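Local coordinates for Alpha/beta hydrolase fold protein (Chitinophaga pinensis, PDB 4PW0) that probably hydrolyses a substrate not yet identified, using a nucleophile on the elbow of an alpha/beta hydrolase fold, at residues A[102-107]-A[124-129]; A[115-120]-A[130-135]; A[37-42]-A[62-67]. One frame throughout, in Å; residues are numbered along the deposited sequence. Where two conformers were deposited one is given.

Overall arrangement
Interactions 1 and 3 pair strands within the central mixed sheet of an alpha/beta hydrolase fold, and interaction 2 packs a helix against it. Interaction 3 joins neighbouring parallel strands 66-69 and 39-42, interaction 1 strands 104-109 and 127-133; their centres are about 11 Å apart, and Ile40 N and Asp105 O, 2.8 Å apart, probably bond the two pairs together. Interaction 2 lays helix 111-122 on strand 127-133, its centre about 11 Å from that of interaction 1, and Val116 CG1 lies 3.7 Å from Val106 CG2. A GxSxG turn between strand 104-109 and that helix is consistent with a nucleophile elbow carrying Ser110; Val116 of interaction 2 touches it and Val106 of interaction 1 lies near.

Interaction 1: A[102-107]-A[124-129]; sequences RYFDVL and PDMIRK
Arg128 swings its CG to the side opposite its backbone N (chi1 -174°) and bends at chi3, which brings its guanidinium to Asp105. The grip is side-on: NE of Arg128 bonds OD1 of Asp105 at 2.9 Å and NH2 bonds OD2 at 2.7 Å, each through a syn lone pair, with the two planes 23° apart. OD1 also accepts the backbone N of Lys129 on its anti side, so three donors fix this buried carboxylate. Arginine suits the place because its flat group can meet both oxygens at once; an alanine here would probably leave the buried charge of Asp105 without its mate, held among the donors described only by Lys129 N. The Tyr103 ring stands across the same arginine, its OH 3.3 Å from Arg128 CG. On the other side of the strand, Phe104 lays one ring face over Met126 O, while its CE2 touches Ile127 CG1 at 3.9 Å. Phe104 N to Met126 O and Val106 N to Lys129 O are backbone bonds. Lys129 sends NZ away to carbonyls of helix 269-282 and Tyr283. Strands 104-109 and 127-133, parallel neighbours joined through helix 111-122, form a beta-alpha-beta unit of the alpha/beta hydrolase fold.

Interaction 2: A[115-120]-A[130-135]; sequences IVQYMA and IIIVGA
Val116 sets its CG2 methyl between two isoleucines of the strand, 3.9 Å from Ile130 CG2 and equally far from Ile132 CG1. These two are alternate residues of strand 130-133 and therefore share the face turned to the helix; the valine and the isoleucines point in opposing directions as they overlap. One turn further along the helix, Ala120 CB meets Ile130 CD1 at 3.6 Å; the isoleucine reaches it because its CG1 lies beside the backbone N (chi1 -56°) and the chain then runs straight on to CD1. A small alanine suits this close approach. At the other end of the patch Gln117 crosses Ile132 at about a right angle, offering its CG methylene to Ile132 CD1 at 3.8 Å. The Gln117 amide bonds through NE2 to the carbonyl oxygens of Gly113 and Ala136, linking the helix to the chain just beyond the strand. The helix and strand run at 149° to each other, their axes 9.2 Å apart, as befits the return limb of a beta-alpha-beta crossover. Since all six touching residues are buried and the side-chain contacts are between carbon atoms, apolar packing and the exclusion of water hold the two together.

Interaction 3: A[37-42]-A[62-67]; sequences IPLICF and KGRQLI
Pro38 lies alongside Gln65, pointing the same way, with its CB 4.1 Å from Gln65 CB. Just before the strand, a proline is tolerated because no N-H is needed from it in this ladder, while its carbonyl bonds with Asp105 of the neighbouring strand. Leu39 begins the ladder: its N bonds Gln65 O at 2.9 Å and its O receives Ile67 N, both bonds nearly straight. The leucine side chain runs beside Leu66, CD2 to CD1 at 4.1 Å, while its CB rests 4.0 Å from Arg64 CD. That arginine is bent at chi2 and chi3, so its aliphatic part covers Leu39 as the guanidinium goes on to a salt bridge with Asp281 of helix 269-282. Ile40 turns to the opposite face of the sheet from Leu39 and lies beside Ile67; in one of its two conformers a bend at chi2 (-60°) brings CD1 within 3.8 Å of Ile67 CB. Branched residues suit such a strand pair because their methyls meet the neighbour directly across the sheet. Cys41 closes the row, its N bonding Ile67 O at 2.9 Å, while its SG, on the face of Leu39, touches Leu66 CD2 at 3.8 Å. Compact and apolar enough for this interior, the thiol also meets Trp52. Parallel strands 39-42 and 66-69, joined through helix 54-61, form a beta-alpha-beta crossover of the alpha/beta hydrolase core.

Interaction 1: A[102-107]-A[124-129]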
ATOM      1  N   ARG A 102       0.844  -6.629 -28.456  1.00 29.57           N
ATOM      2  CA  ARG A 102      -0.618  -6.569 -28.526  0.60 33.05           C
ATOM      3  C   ARG A 102      -1.319  -6.546 -27.184  1.00 26.16           C
ATOM      4  O   ARG A 102      -2.499  -6.241 -27.110  1.00 26.92           O
ATOM      5  CB  ARG A 102      -1.153  -7.827 -29.268  0.60 36.91           C
ATOM      6  CG  ARG A 102      -0.612  -8.042 -30.678  0.60 39.75           C
ATOM      7  CD  ARG A 102      -0.586  -6.743 -31.484  0.60 42.02           C
ATOM      8  NE  ARG A 102      -1.777  -6.536 -32.321  0.60 51.91           N
ATOM      9  CZ  ARG A 102      -2.582  -5.461 -32.306  0.60 41.31           C
ATOM     10  NH1 ARG A 102      -2.396  -4.438 -31.447  0.60 52.88           N
ATOM     11  NH2 ARG A 102      -3.617  -5.415 -33.146  0.60 56.97           N
ATOM     12  N   TYR A 103      -0.597  -6.958 -26.141  1.00 25.00           N
ATOM     13  CA  TYR A 103      -1.190  -7.130 -24.806  1.00 23.48           C
ATOM     14  C   TYR A 103      -0.058  -6.927 -23.817  1.00 23.73           C
ATOM     15  O   TYR A 103       1.016  -7.551 -23.922  1.00 23.95           O
ATOM     16  CB  TYR A 103      -1.766  -8.522 -24.674  1.00 23.80           C
ATOM     17  CG  TYR A 103      -2.644  -8.759 -23.449  1.00 24.71           C
ATOM     18  CD1 TYR A 103      -3.755  -7.946 -23.190  1.00 25.62           C
ATOM     19  CD2 TYR A 103      -2.359  -9.798 -22.564  1.00 27.82           C
ATOM     20  CE1 TYR A 103      -4.571  -8.179 -22.094  1.00 27.23           C
ATOM     21  CE2 TYR A 103      -3.165 -10.042 -21.478  1.00 27.53           C
ATOM     22  CZ  TYR A 103      -4.255  -9.239 -21.247  1.00 25.61           C
ATOM     23  OH  TYR A 103      -5.036  -9.531 -20.159  1.00 28.68           O
ATOM     24  N   PHE A 104      -0.271  -6.023 -22.855  1.00 20.98           N
ATOM     25  CA  PHE A 104       0.858  -5.615 -22.034  1.00 19.94           C
ATOM     26  C   PHE A 104       0.348  -4.973 -20.751  1.00 19.37           C
ATOM     27  O   PHE A 104      -0.791  -4.571 -20.669  1.00 19.69           O
ATOM     28  CB  PHE A 104       1.754  -4.627 -22.822  1.00 19.84           C
ATOM     29  CG  PHE A 104       1.001  -3.494 -23.470  1.00 19.42           C
ATOM     30  CD1 PHE A 104       0.483  -3.630 -24.754  1.00 22.52           C
ATOM     31  CD2 PHE A 104       0.793  -2.287 -22.822  1.00 20.89           C
ATOM     32  CE1 PHE A 104      -0.202  -2.606 -25.375  1.00 22.92           C
ATOM     33  CE2 PHE A 104       0.120  -1.260 -23.434  1.00 19.85           C
ATOM     34  CZ  PHE A 104      -0.382  -1.413 -24.728  1.00 21.47           C
ATOM     35  N   ASP A 105       1.222  -4.926 -19.758  1.00 18.46           N
ATOM     36  CA  ASP A 105       0.971  -4.140 -18.555  1.00 17.81           C
ATOM     37  C   ASP A 105       1.574  -2.750 -18.787  1.00 16.50           C
ATOM     38  O   ASP A 105       2.466  -2.562 -19.621  1.00 17.31           O
ATOM     39  CB  ASP A 105       1.649  -4.789 -17.356  1.00 18.75           C
ATOM     40  CG  ASP A 105       1.074  -6.151 -17.019  1.00 20.22           C
ATOM     41  OD1 ASP A 105      -0.179  -6.336 -17.103  1.00 19.57           O
ATOM     42  OD2 ASP A 105       1.875  -7.010 -16.579  1.00 21.52           O
ATOM     43  N   VAL A 106       1.108  -1.774 -17.985  1.00 16.06           N
ATOM     44  CA  VAL A 106       1.628  -0.407 -18.096  1.00 16.24           C
ATOM     45  C   VAL A 106       1.981   0.160 -16.719  1.00 15.31           C
ATOM     46  O   VAL A 106       1.320  -0.132 -15.730  1.00 16.42           O
ATOM     47  CB  VAL A 106       0.653   0.548 -18.809  1.00 16.40           C
ATOM     48  CG1 VAL A 106       0.405   0.072 -20.230  1.00 17.88           C
ATOM     49  CG2 VAL A 106      -0.676   0.678 -18.070  1.00 17.52           C
ATOM     50  N   LEU A 107       3.013   1.010 -16.738  1.00 14.52           N
ATOM     51  CA  LEU A 107       3.429   1.766 -15.540  1.00 15.02           C
ATOM     52  C   LEU A 107       3.585   3.212 -15.990  1.00 14.31           C
ATOM     53  O   LEU A 107       4.381   3.511 -16.875  1.00 15.71           O
ATOM     54  CB  LEU A 107       4.757   1.232 -15.000  1.00 16.77           C
ATOM     55  CG  LEU A 107       5.353   1.923 -13.748  1.00 20.03           C
ATOM     56  CD1 LEU A 107       6.486   1.046 -13.222  1.00 23.20           C
ATOM     57  CD2 LEU A 107       5.889   3.230 -14.076  1.00 20.71           C
ATOM     58  N   PRO A 124      -8.855  -0.562 -23.971  1.00 23.04           N
ATOM     59  CA  PRO A 124      -8.870  -1.429 -22.794  1.00 21.77           C
ATOM     60  C   PRO A 124      -8.348  -2.827 -23.020  1.00 22.05           C
ATOM     61  O   PRO A 124      -7.710  -3.400 -22.141  1.00 24.14           O
ATOM     62  CB  PRO A 124     -10.343  -1.473 -22.389  1.00 22.30           C
ATOM     63  CG  PRO A 124     -11.080  -1.102 -23.631  1.00 23.26           C
ATOM     64  CD  PRO A 124     -10.212  -0.083 -24.304  1.00 24.32           C
ATOM     65  N   ASP A 125      -8.619  -3.420 -24.196  1.00 23.89           N
ATOM     66  CA  ASP A 125      -8.278  -4.793 -24.412  1.00 24.75           C
ATOM     67  C   ASP A 125      -6.789  -5.042 -24.678  1.00 23.82           C
ATOM     68  O   ASP A 125      -6.347  -6.205 -24.671  1.00 25.86           O
ATOM     69  CB  ASP A 125      -9.118  -5.334 -25.573  1.00 28.72           C
ATOM     70  CG  ASP A 125     -10.613  -5.379 -25.257  1.00 34.52           C
ATOM     71  OD1 ASP A 125     -11.014  -5.293 -24.071  1.00 36.61           O
ATOM     72  OD2 ASP A 125     -11.402  -5.538 -26.214  1.00 40.55           O
HETATM   73  N   MSE A 126      -6.008  -3.968 -24.879  1.00 22.89           N
HETATM   74  CA  MSE A 126      -4.570  -4.126 -25.058  1.00 22.90           C
HETATM   75  C   MSE A 126      -3.795  -4.093 -23.740  1.00 19.30           C
HETATM   76  O   MSE A 126      -2.636  -4.473 -23.713  1.00 21.72           O
HETATM   77  CB  MSE A 126      -4.034  -2.986 -25.930  1.00 24.65           C
HETATM   78  CG  MSE A 126      -4.605  -3.194 -27.351  1.00 26.57           C
HETATM   79 SE   MSE A 126      -3.966  -1.784 -28.591  0.65 34.05          SE
HETATM   80  CE  MSE A 126      -2.415  -2.786 -28.721  1.00 29.69           C
ATOM     81  N   ILE A 127      -4.458  -3.676 -22.647  1.00 20.38           N
ATOM     82  CA  ILE A 127      -3.803  -3.526 -21.337  1.00 18.80           C
ATOM     83  C   ILE A 127      -4.336  -4.595 -20.375  1.00 18.75           C
ATOM     84  O   ILE A 127      -5.557  -4.821 -20.297  1.00 20.92           O
ATOM     85  CB  ILE A 127      -4.059  -2.111 -20.786  1.00 20.14           C
ATOM     86  CG1 ILE A 127      -3.298  -1.085 -21.640  1.00 21.91           C
ATOM     87  CG2 ILE A 127      -3.606  -2.006 -19.326  1.00 20.52           C
ATOM     88  CD1 ILE A 127      -3.631   0.348 -21.330  1.00 23.56           C
ATOM     89  N   ARG A 128      -3.429  -5.226 -19.637  1.00 18.90           N
ATOM     90  CA  ARG A 128      -3.792  -6.138 -18.593  1.00 19.24           C
ATOM     91  C   ARG A 128      -3.867  -5.409 -17.229  1.00 18.74           C
ATOM     92  O   ARG A 128      -4.972  -5.173 -16.725  1.00 20.53           O
ATOM     93  CB  ARG A 128      -2.846  -7.319 -18.581  1.00 19.95           C
ATOM     94  CG  ARG A 128      -3.289  -8.374 -17.593  1.00 21.64           C
ATOM     95  CD  ARG A 128      -2.303  -9.524 -17.429  1.00 24.27           C
ATOM     96  NE  ARG A 128      -1.041  -9.095 -16.845  1.00 21.79           N
ATOM     97  CZ  ARG A 128      -0.249  -9.849 -16.090  1.00 24.40           C
ATOM     98  NH1 ARG A 128      -0.559 -11.124 -15.820  1.00 34.56           N
ATOM     99  NH2 ARG A 128       0.863  -9.315 -15.571  1.00 28.27           N
ATOM    100  N   LYS A 129      -2.702  -5.053 -16.666  1.00 18.86           N
ATOM    101  CA  LYS A 129      -2.689  -4.357 -15.366  1.00 16.39           C
ATOM    102  C   LYS A 129      -2.033  -2.992 -15.530  1.00 16.26           C
ATOM    103  O   LYS A 129      -1.216  -2.770 -16.430  1.00 17.44           O
ATOM    104  CB  LYS A 129      -1.889  -5.169 -14.345  1.00 16.95           C
ATOM    105  CG  LYS A 129      -2.498  -6.557 -14.073  1.00 19.51           C
ATOM    106  CD  LYS A 129      -1.752  -7.311 -12.980  1.00 19.92           C
ATOM    107  CE  LYS A 129      -2.205  -8.713 -12.823  1.00 24.05           C
ATOM    108  NZ  LYS A 129      -1.571  -9.515 -11.783  1.00 19.58           N
TER

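Interaction 2: A[115-120]-A[130-135]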
ATOM      1  N   ILE A 115      -1.344   9.340 -19.210  1.00 14.85           N
ATOM      2  CA  ILE A 115      -1.396   8.578 -20.470  1.00 15.42           C
ATOM      3  C   ILE A 115      -1.938   7.176 -20.225  1.00 16.15           C
ATOM      4  O   ILE A 115      -2.784   6.683 -21.005  1.00 17.67           O
ATOM      5  CB  ILE A 115      -0.009   8.553 -21.148  1.00 16.98           C
ATOM      6  CG1 ILE A 115       0.356   9.951 -21.669  1.00 16.52           C
ATOM      7  CG2 ILE A 115       0.019   7.557 -22.324  1.00 18.09           C
ATOM      8  CD1 ILE A 115       1.822  10.131 -22.044  1.00 17.99           C
ATOM      9  N   VAL A 116      -1.532   6.502 -19.147  1.00 16.26           N
ATOM     10  CA  VAL A 116      -2.018   5.116 -18.976  1.00 15.79           C
ATOM     11  C   VAL A 116      -3.506   5.100 -18.659  1.00 16.60           C
ATOM     12  O   VAL A 116      -4.176   4.155 -19.029  1.00 18.21           O
ATOM     13  CB  VAL A 116      -1.224   4.319 -17.928  1.00 17.11           C
ATOM     14  CG1 VAL A 116       0.240   4.208 -18.366  1.00 17.58           C
ATOM     15  CG2 VAL A 116      -1.317   4.888 -16.507  1.00 16.98           C
ATOM     16  N   GLN A 117      -4.018   6.118 -17.964  1.00 15.86           N
ATOM     17  CA  GLN A 117      -5.474   6.205 -17.723  1.00 15.81           C
ATOM     18  C   GLN A 117      -6.225   6.366 -19.060  1.00 18.07           C
ATOM     19  O   GLN A 117      -7.198   5.675 -19.318  1.00 19.28           O
ATOM     20  CB  GLN A 117      -5.818   7.371 -16.844  1.00 17.08           C
ATOM     21  CG  GLN A 117      -5.353   7.268 -15.401  1.00 15.91           C
ATOM     22  CD  GLN A 117      -5.617   8.561 -14.665  1.00 16.19           C
ATOM     23  OE1 GLN A 117      -6.775   8.942 -14.464  1.00 18.42           O
ATOM     24  NE2 GLN A 117      -4.561   9.217 -14.229  1.00 16.85           N
ATOM     25  N   TYR A 118      -5.762   7.297 -19.887  1.00 17.24           N
ATOM     26  CA  TYR A 118      -6.407   7.552 -21.159  1.00 17.87           C
ATOM     27  C   TYR A 118      -6.316   6.307 -22.051  1.00 17.33           C
ATOM     28  O   TYR A 118      -7.290   5.934 -22.733  1.00 20.04           O
ATOM     29  CB  TYR A 118      -5.831   8.805 -21.828  1.00 19.66           C
ATOM     30  CG  TYR A 118      -6.721   9.296 -22.945  1.00 20.53           C
ATOM     31  CD1 TYR A 118      -7.900   9.942 -22.654  1.00 26.45           C
ATOM     32  CD2 TYR A 118      -6.431   9.058 -24.257  1.00 19.30           C
ATOM     33  CE1 TYR A 118      -8.777  10.346 -23.645  1.00 28.35           C
ATOM     34  CE2 TYR A 118      -7.314   9.459 -25.278  1.00 22.43           C
ATOM     35  CZ  TYR A 118      -8.457  10.110 -24.966  1.00 24.13           C
ATOM     36  OH  TYR A 118      -9.325  10.508 -25.977  1.00 30.26           O
HETATM   37  N   MSE A 119      -5.170   5.644 -22.063  1.00 17.56           N
HETATM   38  CA  MSE A 119      -4.977   4.433 -22.870  1.00 17.29           C
HETATM   39  C   MSE A 119      -5.908   3.335 -22.448  1.00 19.47           C
HETATM   40  O   MSE A 119      -6.452   2.596 -23.290  1.00 20.65           O
HETATM   41  CB  MSE A 119      -3.523   3.932 -22.786  1.00 18.80           C
HETATM   42  CG  MSE A 119      -3.187   2.949 -23.905  1.00 19.55           C
HETATM   43 SE   MSE A 119      -1.344   2.352 -23.848  0.65 21.45          SE
HETATM   44  CE  MSE A 119      -0.586   3.976 -24.548  1.00 20.39           C
ATOM     45  N   ALA A 120      -6.108   3.182 -21.147  1.00 18.67           N
ATOM     46  CA  ALA A 120      -7.017   2.166 -20.664  1.00 19.78           C
ATOM     47  C   ALA A 120      -8.457   2.462 -21.086  1.00 21.21           C
ATOM     48  O   ALA A 120      -9.266   1.511 -21.272  1.00 22.60           O
ATOM     49  CB  ALA A 120      -6.928   2.081 -19.133  1.00 20.62           C
ATOM     50  N   ILE A 130      -2.384  -2.106 -14.601  1.00 15.95           N
ATOM     51  CA  ILE A 130      -1.962  -0.704 -14.653  1.00 15.34           C
ATOM     52  C   ILE A 130      -1.315  -0.301 -13.327  1.00 14.87           C
ATOM     53  O   ILE A 130      -1.869  -0.561 -12.257  1.00 15.84           O
ATOM     54  CB  ILE A 130      -3.187   0.199 -14.879  1.00 16.18           C
ATOM     55  CG1 ILE A 130      -3.941  -0.217 -16.147  1.00 17.64           C
ATOM     56  CG2 ILE A 130      -2.838   1.672 -14.881  1.00 17.19           C
ATOM     57  CD1 ILE A 130      -5.252   0.525 -16.320  1.00 19.44           C
ATOM     58  N   ILE A 131      -0.166   0.386 -13.420  1.00 14.79           N
ATOM     59  CA  ILE A 131       0.463   1.035 -12.256  1.00 14.48           C
ATOM     60  C   ILE A 131       0.502   2.538 -12.527  1.00 14.29           C
ATOM     61  O   ILE A 131       0.968   2.953 -13.591  1.00 14.55           O
ATOM     62  CB  ILE A 131       1.883   0.513 -12.021  1.00 14.68           C
ATOM     63  CG1 ILE A 131       1.871  -1.002 -11.848  1.00 16.02           C
ATOM     64  CG2 ILE A 131       2.506   1.212 -10.816  1.00 15.44           C
ATOM     65  CD1 ILE A 131       3.160  -1.655 -12.294  1.00 21.49           C
ATOM     66  N   ILE A 132       0.017   3.330 -11.568  1.00 14.12           N
ATOM     67  CA  ILE A 132      -0.009   4.783 -11.638  1.00 13.55           C
ATOM     68  C   ILE A 132       0.815   5.294 -10.464  1.00 13.77           C
ATOM     69  O   ILE A 132       0.492   4.984  -9.318  1.00 14.90           O
ATOM     70  CB  ILE A 132      -1.431   5.360 -11.573  1.00 14.57           C
ATOM     71  CG1 ILE A 132      -2.261   4.877 -12.739  1.00 15.98           C
ATOM     72  CG2 ILE A 132      -1.381   6.888 -11.496  1.00 15.67           C
ATOM     73  CD1 ILE A 132      -3.728   5.208 -12.632  1.00 17.36           C
ATOM     74  N   VAL A 133       1.836   6.089 -10.763  1.00 13.17           N
ATOM     75  CA  VAL A 133       2.699   6.680  -9.724  1.00 13.14           C
ATOM     76  C   VAL A 133       2.631   8.190  -9.846  1.00 12.69           C
ATOM     77  O   VAL A 133       2.815   8.726 -10.941  1.00 13.65           O
ATOM     78  CB  VAL A 133       4.154   6.230  -9.851  1.00 13.90           C
ATOM     79  CG1 VAL A 133       4.993   6.795  -8.728  1.00 15.64           C
ATOM     80  CG2 VAL A 133       4.242   4.713  -9.936  1.00 15.06           C
ATOM     81  N   GLY A 134       2.386   8.887  -8.737  1.00 13.25           N
ATOM     82  CA  GLY A 134       2.527  10.332  -8.755  1.00 14.09           C
ATOM     83  C   GLY A 134       1.638  11.037  -9.759  1.00 13.56           C
ATOM     84  O   GLY A 134       2.123  11.929 -10.489  1.00 14.04           O
ATOM     85  N   ALA A 135       0.361  10.696  -9.823  1.00 13.70           N
ATOM     86  CA  ALA A 135      -0.524  11.306 -10.804  1.00 14.08           C
ATOM     87  C   ALA A 135      -1.888  11.638 -10.210  1.00 14.12           C
ATOM     88  O   ALA A 135      -2.003  11.833  -8.990  1.00 14.81           O
ATOM     89  CB  ALA A 135      -0.597  10.457 -12.065  1.00 15.13           C
TER

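Interaction 3: A[37-42]-A[62-67]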
ATOM      1  N   ILE A  37       4.024 -10.968 -21.754  1.00 28.66           N
ATOM      2  CA  ILE A  37       3.262  -9.779 -21.341  1.00 26.55           C
ATOM      3  C   ILE A  37       4.280  -8.772 -20.784  1.00 25.08           C
ATOM      4  O   ILE A  37       4.576  -8.769 -19.579  1.00 26.87           O
ATOM      5  CB  ILE A  37       2.170 -10.071 -20.320  1.00 25.65           C
ATOM      6  CG1 ILE A  37       1.212 -11.149 -20.845  1.00 31.33           C
ATOM      7  CG2 ILE A  37       1.387  -8.806 -20.002  1.00 26.62           C
ATOM      8  CD1 ILE A  37       0.316 -11.704 -19.768  1.00 33.71           C
ATOM      9  N   PRO A  38       4.829  -7.935 -21.668  1.00 22.75           N
ATOM     10  CA  PRO A  38       5.830  -6.975 -21.218  1.00 21.36           C
ATOM     11  C   PRO A  38       5.161  -5.852 -20.377  1.00 20.06           C
ATOM     12  O   PRO A  38       3.941  -5.650 -20.453  1.00 21.14           O
ATOM     13  CB  PRO A  38       6.387  -6.387 -22.519  1.00 23.51           C
ATOM     14  CG  PRO A  38       5.876  -7.266 -23.612  1.00 33.04           C
ATOM     15  CD  PRO A  38       4.593  -7.844 -23.126  1.00 27.73           C
ATOM     16  N   LEU A  39       6.004  -5.138 -19.623  1.00 19.23           N
ATOM     17  CA  LEU A  39       5.579  -3.934 -18.897  1.00 18.45           C
ATOM     18  C   LEU A  39       6.101  -2.752 -19.693  1.00 18.03           C
ATOM     19  O   LEU A  39       7.327  -2.587 -19.869  1.00 19.96           O
ATOM     20  CB  LEU A  39       6.208  -3.934 -17.515  1.00 18.06           C
ATOM     21  CG  LEU A  39       5.903  -2.691 -16.692  1.00 17.77           C
ATOM     22  CD1 LEU A  39       4.415  -2.549 -16.401  1.00 17.23           C
ATOM     23  CD2 LEU A  39       6.714  -2.714 -15.405  1.00 17.75           C
ATOM     24  N   ILE A  40       5.187  -1.923 -20.166  1.00 17.31           N
ATOM     25  CA  ILE A  40       5.540  -0.693 -20.893  0.60 17.80           C
ATOM     26  C   ILE A  40       5.469   0.494 -19.912  1.00 16.52           C
ATOM     27  O   ILE A  40       4.471   0.668 -19.228  1.00 16.36           O
ATOM     28  CB  ILE A  40       4.577  -0.378 -22.055  0.60 19.75           C
ATOM     29  CG1 ILE A  40       4.267  -1.621 -22.908  0.60 21.83           C
ATOM     30  CG2 ILE A  40       5.125   0.760 -22.920  0.60 20.90           C
ATOM     31  CD1 ILE A  40       5.483  -2.247 -23.543  0.60 23.19           C
ATOM     32  N   CYS A  41       6.528   1.275 -19.873  1.00 16.89           N
ATOM     33  CA  CYS A  41       6.710   2.359 -18.914  1.00 16.04           C
ATOM     34  C   CYS A  41       6.602   3.711 -19.580  1.00 16.49           C
ATOM     35  O   CYS A  41       7.166   3.936 -20.662  1.00 18.06           O
ATOM     36  CB  CYS A  41       8.068   2.231 -18.201  1.00 16.80           C
ATOM     37  SG  CYS A  41       8.261   0.688 -17.306  1.00 19.22           S
ATOM     38  N   PHE A  42       5.910   4.629 -18.925  1.00 15.82           N
ATOM     39  CA  PHE A  42       5.581   5.949 -19.444  1.00 15.92           C
ATOM     40  C   PHE A  42       6.103   7.017 -18.504  1.00 15.69           C
ATOM     41  O   PHE A  42       5.762   7.027 -17.328  1.00 15.73           O
ATOM     42  CB  PHE A  42       4.070   6.123 -19.648  1.00 15.75           C
ATOM     43  CG  PHE A  42       3.460   5.118 -20.597  1.00 15.89           C
ATOM     44  CD1 PHE A  42       3.222   3.816 -20.200  1.00 16.36           C
ATOM     45  CD2 PHE A  42       3.096   5.500 -21.883  1.00 18.66           C
ATOM     46  CE1 PHE A  42       2.644   2.882 -21.062  1.00 17.52           C
ATOM     47  CE2 PHE A  42       2.529   4.565 -22.745  1.00 19.06           C
ATOM     48  CZ  PHE A  42       2.334   3.268 -22.347  1.00 18.62           C
ATOM     49  N   LYS A  62      13.621  -8.187 -13.697  1.00 24.23           N
ATOM     50  CA  LYS A  62      13.954  -9.547 -13.299  1.00 25.33           C
ATOM     51  C   LYS A  62      12.853 -10.554 -13.640  1.00 25.67           C
ATOM     52  O   LYS A  62      13.115 -11.740 -13.897  1.00 32.73           O
ATOM     53  CB  LYS A  62      14.275  -9.621 -11.802  1.00 29.28           C
ATOM     54  CG  LYS A  62      15.512  -8.864 -11.408  1.00 33.76           C
ATOM     55  CD  LYS A  62      16.738  -9.361 -12.176  1.00 40.03           C
ATOM     56  CE  LYS A  62      18.017  -8.693 -11.713  1.00 48.28           C
ATOM     57  NZ  LYS A  62      18.065  -7.275 -12.183  1.00 47.05           N
ATOM     58  N   GLY A  63      11.624 -10.097 -13.631  1.00 26.62           N
ATOM     59  CA  GLY A  63      10.493 -10.956 -13.787  1.00 26.86           C
ATOM     60  C   GLY A  63       9.645 -10.786 -15.022  1.00 25.45           C
ATOM     61  O   GLY A  63       8.642 -11.474 -15.157  1.00 26.96           O
ATOM     62  N   ARG A  64      10.025  -9.849 -15.892  1.00 26.61           N
ATOM     63  CA  ARG A  64       9.303  -9.578 -17.127  1.00 25.12           C
ATOM     64  C   ARG A  64      10.169  -8.719 -18.018  1.00 22.97           C
ATOM     65  O   ARG A  64      11.103  -8.050 -17.569  1.00 24.62           O
ATOM     66  CB  ARG A  64       7.966  -8.855 -16.860  1.00 24.57           C
ATOM     67  CG  ARG A  64       8.132  -7.405 -16.402  1.00 25.56           C
ATOM     68  CD  ARG A  64       7.284  -7.058 -15.202  1.00 25.62           C
ATOM     69  NE  ARG A  64       7.788  -7.643 -13.988  1.00 25.97           N
ATOM     70  CZ  ARG A  64       7.184  -8.613 -13.280  1.00 27.92           C
ATOM     71  NH1 ARG A  64       6.005  -9.074 -13.656  1.00 33.89           N
ATOM     72  NH2 ARG A  64       7.775  -9.105 -12.214  1.00 32.45           N
ATOM     73  N   GLN A  65       9.808  -8.700 -19.297  1.00 23.80           N
ATOM     74  CA  GLN A  65      10.408  -7.758 -20.227  1.00 23.61           C
ATOM     75  C   GLN A  65       9.861  -6.374 -19.874  1.00 22.17           C
ATOM     76  O   GLN A  65       8.636  -6.239 -19.709  1.00 22.45           O
ATOM     77  CB  GLN A  65      10.019  -8.134 -21.658  1.00 25.06           C
ATOM     78  CG  GLN A  65      10.675  -7.275 -22.722  1.00 26.07           C
ATOM     79  CD  GLN A  65      10.227  -7.664 -24.108  1.00 31.88           C
ATOM     80  OE1 GLN A  65       9.431  -8.590 -24.280  1.00 31.16           O
ATOM     81  NE2 GLN A  65      10.748  -6.974 -25.107  1.00 30.63           N
ATOM     82  N   LEU A  66      10.730  -5.387 -19.868  1.00 20.43           N
ATOM     83  CA  LEU A  66      10.350  -4.018 -19.544  1.00 20.99           C
ATOM     84  C   LEU A  66      10.803  -3.113 -20.672  1.00 22.31           C
ATOM     85  O   LEU A  66      11.972  -3.144 -21.081  1.00 23.89           O
ATOM     86  CB  LEU A  66      11.006  -3.654 -18.226  1.00 22.87           C
ATOM     87  CG  LEU A  66      10.576  -2.423 -17.492  1.00 24.85           C
ATOM     88  CD1 LEU A  66      10.770  -2.453 -15.990  1.00 23.65           C
ATOM     89  CD2 LEU A  66      11.456  -1.304 -18.042  1.00 28.65           C
ATOM     90  N   ILE A  67       9.886  -2.309 -21.197  1.00 19.27           N
ATOM     91  CA  ILE A  67      10.173  -1.377 -22.253  1.00 19.25           C
ATOM     92  C   ILE A  67      10.067   0.039 -21.692  1.00 18.91           C
ATOM     93  O   ILE A  67       9.040   0.417 -21.118  1.00 18.92           O
ATOM     94  CB  ILE A  67       9.168  -1.522 -23.439  1.00 22.15           C
ATOM     95  CG1 ILE A  67       9.197  -2.941 -24.031  1.00 28.57           C
ATOM     96  CG2 ILE A  67       9.400  -0.440 -24.483  1.00 22.51           C
ATOM     97  CD1 ILE A  67      10.426  -3.223 -24.792  1.00 32.18           C
TER